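Putative hyaluronoglucosaminidase (Clostridium perfringens, PDB 6PWI) probably removes N-acetylhexosamine from glycans, this chain being the part of a larger protein that carries the family 84 glycoside hydrolase barrel. Local coordinates at residues D359-G364 with F388-W393; T375-E380 with V415-G420. All coordinates share one frame; numbering follows the deposited sequence.

Contact 1. Residues D359-G364 with F388-W393; sequences DIMWTG and FMWLNW. With EDO (1,2-ethanediol), chain H.
Phe388 N donates to Ile360 O at 3.0 Å, and two residues on Trp390 N donates to Trp362 O at 2.7 Å. Both bonds are nearly straight at the hydrogen and join neighbouring parallel strands, with Met361 opposite Phe388 and Trp362 opposite Met389.

The apolar contact is concentrated on Met361. Bent at chi3 (82°), its chain folds the methyl back over the Phe388 ring, so that CE lies 3.5 Å from the ring centroid, almost on the normal, in a CH-pi contact. SD approaches the same ring obliquely, a Met-aromatic contact, and meets Trp390 at CE3 from 4.0 Å. Further along, Thr363 CG2 sits over the face of the five-membered ring of Trp390, 4.2 Å from its centroid.

Polar groups gather at the C-terminal ends of the strands. Trp390 NE1 donates to Asn392 OD1, 3.0 Å away, from above the amide plane; OD1 also receives Asn424 ND2. Water 1 links Asn392 N to Thr363 O. An ethanediol, probably from the crystallisation liquor, lays C2 over the centre of the indole. The Trp390 side chain itself lies about 10 Å from that of Asp299, the predicted proton donor.

Met361 and Phe388 face the barrel interior, where Ile328 and Val422 of nearby strands touch them; Trp362 and Met389 turn outward beneath helix 373-383, which completes this beta-alpha-beta unit.

Contact 2. Residues T375-E380 with V415-G420; sequences TFEFFE and VTNFKG
Phe376 reaches out of helix 375-380 and lays its ring against Phe418. The two rings form an offset stack, planes 11° apart and centroids 4.6 Å apart. The offset puts Phe418 CB, rather than the middle of its ring, over the centre of the Phe376 face, 3.7 Å from the centroid, while Phe376 CE2 comes within 3.5 Å of Phe418 CG. Val415 covers part of the rim of the Phe376 ring, its CG1 in the ring plane and 3.7 Å from CD2. On the opposite face lies Thr375 CG2, from the same helix.

In the (beta/alpha)8 barrel this is a helix of the outer layer meeting the chain around the start of the last strand, 418-423. Phe418 has a further partner there, Arg446, in a cation-pi contact.

Asn417 packs on the helix beside the ring, near Glu377 N. With chi1 at 53°, CG stands between the backbone N and the carbonyl carbon, and its amide lies alongside Phe376 CB, with Asn417 ND2 3.4 Å from that carbon. Between 375-380 and 415-420 themselves the polar link runs through water, though Asn417 ND2 also bonds weakly to Gln373 O at the start of the same helix. Water 2 donates to both Phe376 O and Asn417 O, while water 3 accepts from Asn417 ND2 and donates to Glu380 OE1 at 2.6 Å.

In the fold
Both contacts are largely buried, but contact 1 belongs to the barrel wall and contact 2 to the layer outside it, where Glu377 reaches the surface. Helix 373-383, which supplies 375-380, follows strand 359-362 and precedes strand 387-391, so contact 2 ties the connection between the two strands of contact 1 to the next strand round the barrel. Met389 N probably bonds to Gly420 O, extending the sheet, and Lys419 forms a salt bridge with Asp359. The chemistry follows the place: direct backbone bonds and methionine-aromatic packing between strands, against stacked phenylalanines and water bridges between the helix and the chain at 415-418. Only contact 1 approaches the predicted catalytic residue.

Contact 1. Residues D359-G364 with F388-W393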
loop_
_atom_site.group_PDB
_atom_site.type_symbol
_atom_site.label_atom_id
_atom_site.label_comp_id
_atom_site.label_asym_id
_atom_site.label_seq_id
_atom_site.Cartn_x
_atom_site.Cartn_y
_atom_site.Cartn_z
ATOM N N ASP A 359 20.331 0.729 -1.200
ATOM C CA ASP A 359 19.290 -0.213 -1.581
ATOM C C ASP A 359 18.923 -0.024 -3.051
ATOM O O ASP A 359 18.319 0.980 -3.421
ATOM C CB ASP A 359 18.082 -0.079 -0.652
ATOM C CG ASP A 359 18.509 -0.180 0.802
ATOM O OD1 ASP A 359 19.119 -1.219 1.155
ATOM O OD2 ASP A 359 18.286 0.801 1.555
ATOM N N ILE A 360 19.300 -1.004 -3.878
ATOM C CA ILE A 360 19.052 -0.954 -5.310
ATOM C C ILE A 360 17.722 -1.651 -5.606
ATOM O O ILE A 360 17.453 -2.737 -5.090
ATOM C CB ILE A 360 20.241 -1.583 -6.061
ATOM C CG1 ILE A 360 21.518 -0.767 -5.845
ATOM C CG2 ILE A 360 19.908 -1.763 -7.536
ATOM C CD1 ILE A 360 22.807 -1.551 -5.980
ATOM N N MET A 361 16.891 -1.010 -6.434
ATOM C CA MET A 361 15.532 -1.468 -6.673
ATOM C C MET A 361 15.471 -2.330 -7.933
ATOM O O MET A 361 16.421 -2.378 -8.714
ATOM C CB MET A 361 14.562 -0.293 -6.813
ATOM C CG MET A 361 14.546 0.602 -5.602
ATOM S SD MET A 361 13.011 1.542 -5.493
ATOM C CE MET A 361 11.934 0.315 -4.748
ATOM N N TRP A 362 14.324 -2.993 -8.112
ATOM C CA TRP A 362 14.130 -4.057 -9.081
ATOM C C TRP A 362 12.629 -4.271 -9.219
ATOM O O TRP A 362 11.925 -4.265 -8.207
ATOM C CB TRP A 362 14.801 -5.323 -8.545
ATOM C CG TRP A 362 14.925 -6.486 -9.481
ATOM C CD1 TRP A 362 14.317 -7.706 -9.367
ATOM C CD2 TRP A 362 15.777 -6.569 -10.634
ATOM N NE1 TRP A 362 14.721 -8.537 -10.380
ATOM C CE2 TRP A 362 15.611 -7.863 -11.174
ATOM C CE3 TRP A 362 16.652 -5.675 -11.260
ATOM C CZ2 TRP A 362 16.290 -8.281 -12.314
ATOM C CZ3 TRP A 362 17.323 -6.088 -12.389
ATOM C CH2 TRP A 362 17.144 -7.374 -12.899
ATOM N N THR A 363 12.144 -4.457 -10.453
ATOM C CA THR A 363 10.713 -4.652 -10.628
ATOM C C THR A 363 10.397 -6.120 -10.891
ATOM O O THR A 363 9.223 -6.482 -10.944
ATOM C CB THR A 363 10.101 -3.722 -11.685
ATOM O OG1 THR A 363 10.466 -4.216 -12.974
ATOM C CG2 THR A 363 10.512 -2.276 -11.511
ATOM N N GLY A 364 11.443 -6.946 -11.056
ATOM C CA GLY A 364 11.289 -8.376 -11.290
ATOM C C GLY A 364 11.836 -8.823 -12.649
ATOM O O GLY A 364 12.774 -8.229 -13.186
ATOM N N PHE A 388 15.642 -4.488 -3.553
ATOM C CA PHE A 388 14.502 -3.778 -3.005
ATOM C C PHE A 388 13.436 -3.747 -4.102
ATOM O O PHE A 388 13.656 -3.169 -5.165
ATOM C CB PHE A 388 14.962 -2.406 -2.490
ATOM C CG PHE A 388 13.902 -1.462 -1.970
ATOM C CD1 PHE A 388 12.673 -1.924 -1.512
ATOM C CD2 PHE A 388 14.152 -0.099 -1.904
ATOM C CE1 PHE A 388 11.710 -1.049 -1.030
ATOM C CE2 PHE A 388 13.196 0.776 -1.410
ATOM C CZ PHE A 388 11.974 0.302 -0.983
ATOM N N MET A 389 12.303 -4.410 -3.846
ATOM C CA MET A 389 11.306 -4.676 -4.870
ATOM C C MET A 389 10.442 -3.436 -5.092
ATOM O O MET A 389 9.892 -2.880 -4.141
ATOM C CB MET A 389 10.422 -5.854 -4.445
ATOM C CG MET A 389 9.156 -6.007 -5.266
ATOM S SD MET A 389 9.512 -6.887 -6.788
ATOM C CE MET A 389 7.861 -7.140 -7.441
ATOM N N TRP A 390 10.357 -3.008 -6.357
ATOM C CA TRP A 390 9.387 -2.032 -6.831
ATOM C C TRP A 390 8.256 -2.802 -7.513
ATOM O O TRP A 390 8.467 -3.397 -8.573
ATOM C CB TRP A 390 10.084 -1.049 -7.786
ATOM C CG TRP A 390 9.228 -0.078 -8.553
ATOM C CD1 TRP A 390 7.982 -0.285 -9.083
ATOM C CD2 TRP A 390 9.595 1.265 -8.937
ATOM N NE1 TRP A 390 7.538 0.837 -9.732
ATOM C CE2 TRP A 390 8.507 1.805 -9.663
ATOM C CE3 TRP A 390 10.725 2.067 -8.722
ATOM C CZ2 TRP A 390 8.524 3.103 -10.178
ATOM C CZ3 TRP A 390 10.743 3.346 -9.241
ATOM C CH2 TRP A 390 9.658 3.856 -9.961
ATOM N N LEU A 391 7.071 -2.817 -6.883
ATOM C CA LEU A 391 5.952 -3.592 -7.399
ATOM C C LEU A 391 5.045 -2.710 -8.252
ATOM O O LEU A 391 4.408 -1.787 -7.750
ATOM C CB LEU A 391 5.177 -4.224 -6.241
ATOM C CG LEU A 391 3.995 -5.093 -6.666
ATOM C CD1 LEU A 391 4.463 -6.299 -7.459
ATOM C CD2 LEU A 391 3.181 -5.539 -5.464
ATOM N N ASN A 392 4.981 -3.033 -9.546
ATOM C CA ASN A 392 4.145 -2.310 -10.488
ATOM C C ASN A 392 2.713 -2.843 -10.436
ATOM O O ASN A 392 2.198 -3.353 -11.429
ATOM C CB ASN A 392 4.741 -2.341 -11.898
ATOM C CG ASN A 392 5.697 -1.192 -12.133
ATOM O OD1 ASN A 392 5.442 -0.076 -11.686
ATOM N ND2 ASN A 392 6.802 -1.454 -12.816
ATOM N N TRP A 393 2.094 -2.724 -9.258
ATOM C CA TRP A 393 0.682 -2.975 -9.031
ATOM C C TRP A 393 0.297 -2.196 -7.780
ATOM O O TRP A 393 1.031 -2.236 -6.795
ATOM C CB TRP A 393 0.405 -4.472 -8.837
ATOM C CG TRP A 393 -0.991 -4.778 -8.385
ATOM C CD1 TRP A 393 -2.104 -4.889 -9.169
ATOM C CD2 TRP A 393 -1.439 -5.003 -7.036
ATOM N NE1 TRP A 393 -3.210 -5.168 -8.408
ATOM C CE2 TRP A 393 -2.832 -5.249 -7.094
ATOM C CE3 TRP A 393 -0.803 -5.037 -5.791
ATOM C CZ2 TRP A 393 -3.593 -5.521 -5.954
ATOM C CZ3 TRP A 393 -1.555 -5.303 -4.667
ATOM C CH2 TRP A 393 -2.928 -5.543 -4.746
HETATM C C1 EDO H . 11.307 1.885 -13.029
HETATM O O1 EDO H . 11.144 3.264 -13.341
HETATM C C2 EDO H . 10.094 1.223 -12.476
HETATM O O2 EDO H . 8.933 1.159 -13.318
HETATM O O HOH W 1 6.381 -5.371 -10.482
#

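Contact 2. Residues T375-E380 with V415-G420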
loop_
_atom_site.group_PDB
_atom_site.type_symbol
_atom_site.label_atom_id
_atom_site.label_comp_id
_atom_site.label_asym_id
_atom_site.label_seq_id
_atom_site.Cartn_x
_atom_site.Cartn_y
_atom_site.Cartn_z
ATOM N N THR A 375 13.586 -14.427 -9.460
ATOM C CA THR A 375 13.980 -13.090 -9.874
ATOM C C THR A 375 14.977 -12.479 -8.883
ATOM O O THR A 375 15.880 -11.745 -9.287
ATOM C CB THR A 375 12.769 -12.191 -10.166
ATOM O OG1 THR A 375 13.242 -11.167 -11.039
ATOM C CG2 THR A 375 12.142 -11.566 -8.939
ATOM N N PHE A 376 14.805 -12.784 -7.591
ATOM C CA PHE A 376 15.678 -12.240 -6.563
ATOM C C PHE A 376 17.020 -12.968 -6.565
ATOM O O PHE A 376 18.053 -12.342 -6.333
ATOM C CB PHE A 376 14.974 -12.187 -5.204
ATOM C CG PHE A 376 13.826 -11.210 -5.161
ATOM C CD1 PHE A 376 13.936 -9.957 -5.751
ATOM C CD2 PHE A 376 12.633 -11.536 -4.536
ATOM C CE1 PHE A 376 12.874 -9.063 -5.733
ATOM C CE2 PHE A 376 11.579 -10.631 -4.502
ATOM C CZ PHE A 376 11.697 -9.402 -5.111
ATOM N N GLU A 377 17.001 -14.277 -6.854
ATOM C CA GLU A 377 18.233 -15.043 -7.004
ATOM C C GLU A 377 19.061 -14.448 -8.141
ATOM O O GLU A 377 20.283 -14.331 -8.037
ATOM C CB GLU A 377 17.952 -16.519 -7.304
ATOM C CG GLU A 377 17.570 -17.354 -6.095
ATOM C CD GLU A 377 16.950 -18.717 -6.393
ATOM O OE1 GLU A 377 16.901 -19.121 -7.587
ATOM O OE2 GLU A 377 16.515 -19.388 -5.428
ATOM N N PHE A 378 18.378 -14.086 -9.234
ATOM C CA PHE A 378 19.055 -13.529 -10.391
ATOM C C PHE A 378 19.699 -12.196 -10.009
ATOM O O PHE A 378 20.876 -11.969 -10.294
ATOM C CB PHE A 378 18.114 -13.370 -11.589
ATOM C CG PHE A 378 18.746 -12.588 -12.715
ATOM C CD1 PHE A 378 19.494 -13.226 -13.691
ATOM C CD2 PHE A 378 18.655 -11.205 -12.763
ATOM C CE1 PHE A 378 20.105 -12.507 -14.708
ATOM C CE2 PHE A 378 19.269 -10.487 -13.777
ATOM C CZ PHE A 378 19.989 -11.138 -14.751
ATOM N N PHE A 379 18.899 -11.324 -9.380
ATOM C CA PHE A 379 19.347 -9.998 -8.994
ATOM C C PHE A 379 20.583 -10.107 -8.105
ATOM O O PHE A 379 21.551 -9.376 -8.304
ATOM C CB PHE A 379 18.238 -9.224 -8.274
ATOM C CG PHE A 379 18.644 -7.831 -7.860
ATOM C CD1 PHE A 379 18.349 -6.738 -8.663
ATOM C CD2 PHE A 379 19.346 -7.612 -6.683
ATOM C CE1 PHE A 379 18.730 -5.458 -8.289
ATOM C CE2 PHE A 379 19.737 -6.335 -6.314
ATOM C CZ PHE A 379 19.423 -5.261 -7.114
ATOM N N GLU A 380 20.531 -11.026 -7.131
ATOM C CA GLU A 380 21.607 -11.189 -6.169
ATOM C C GLU A 380 22.883 -11.654 -6.873
ATOM O O GLU A 380 23.959 -11.126 -6.608
ATOM C CB GLU A 380 21.193 -12.110 -5.015
ATOM C CG GLU A 380 22.233 -12.167 -3.906
ATOM C CD GLU A 380 21.805 -12.733 -2.561
ATOM O OE1 GLU A 380 20.603 -13.042 -2.382
ATOM O OE2 GLU A 380 22.681 -12.858 -1.683
ATOM N N VAL A 415 8.711 -16.312 -0.337
ATOM C CA VAL A 415 9.918 -15.671 -0.841
ATOM C C VAL A 415 10.594 -14.898 0.290
ATOM O O VAL A 415 9.952 -14.092 0.958
ATOM C CB VAL A 415 9.621 -14.754 -2.042
ATOM C CG1 VAL A 415 10.882 -14.053 -2.531
ATOM C CG2 VAL A 415 8.960 -15.512 -3.177
ATOM N N THR A 416 11.907 -15.101 0.451
ATOM C CA THR A 416 12.601 -14.640 1.646
ATOM C C THR A 416 13.788 -13.726 1.319
ATOM O O THR A 416 14.350 -13.108 2.217
ATOM C CB THR A 416 13.085 -15.837 2.483
ATOM O OG1 THR A 416 13.981 -16.609 1.678
ATOM C CG2 THR A 416 11.962 -16.727 2.968
ATOM N N ASN A 417 14.182 -13.638 0.044
ATOM C CA ASN A 417 15.529 -13.178 -0.273
ATOM C C ASN A 417 15.534 -11.744 -0.813
ATOM O O ASN A 417 16.122 -11.473 -1.865
ATOM C CB ASN A 417 16.239 -14.159 -1.218
ATOM C CG ASN A 417 15.442 -14.485 -2.469
ATOM O OD1 ASN A 417 14.218 -14.339 -2.495
ATOM N ND2 ASN A 417 16.127 -14.929 -3.513
ATOM N N PHE A 418 14.903 -10.815 -0.082
ATOM C CA PHE A 418 14.822 -9.438 -0.547
ATOM C C PHE A 418 14.586 -8.494 0.629
ATOM O O PHE A 418 14.141 -8.930 1.688
ATOM C CB PHE A 418 13.804 -9.292 -1.687
ATOM C CG PHE A 418 12.357 -9.410 -1.286
ATOM C CD1 PHE A 418 11.514 -8.315 -1.361
ATOM C CD2 PHE A 418 11.840 -10.611 -0.826
ATOM C CE1 PHE A 418 10.183 -8.419 -0.990
ATOM C CE2 PHE A 418 10.506 -10.714 -0.461
ATOM C CZ PHE A 418 9.678 -9.619 -0.547
ATOM N N LYS A 419 14.870 -7.204 0.396
ATOM C CA LYS A 419 15.061 -6.204 1.435
ATOM C C LYS A 419 13.741 -5.528 1.802
ATOM O O LYS A 419 13.652 -4.869 2.833
ATOM C CB LYS A 419 16.034 -5.122 0.952
ATOM C CG LYS A 419 17.490 -5.545 0.835
ATOM C CD LYS A 419 18.437 -4.400 0.538
ATOM C CE LYS A 419 19.811 -4.608 1.150
ATOM N NZ LYS A 419 20.812 -3.682 0.566
ATOM N N GLY A 420 12.722 -5.667 0.949
ATOM C CA GLY A 420 11.462 -4.981 1.172
ATOM C C GLY A 420 10.745 -4.653 -0.132
ATOM O O GLY A 420 11.217 -4.994 -1.212
HETATM O O HOH W 2 17.655 -10.327 -4.201
HETATM O O HOH W 3 19.024 -14.773 -3.543
#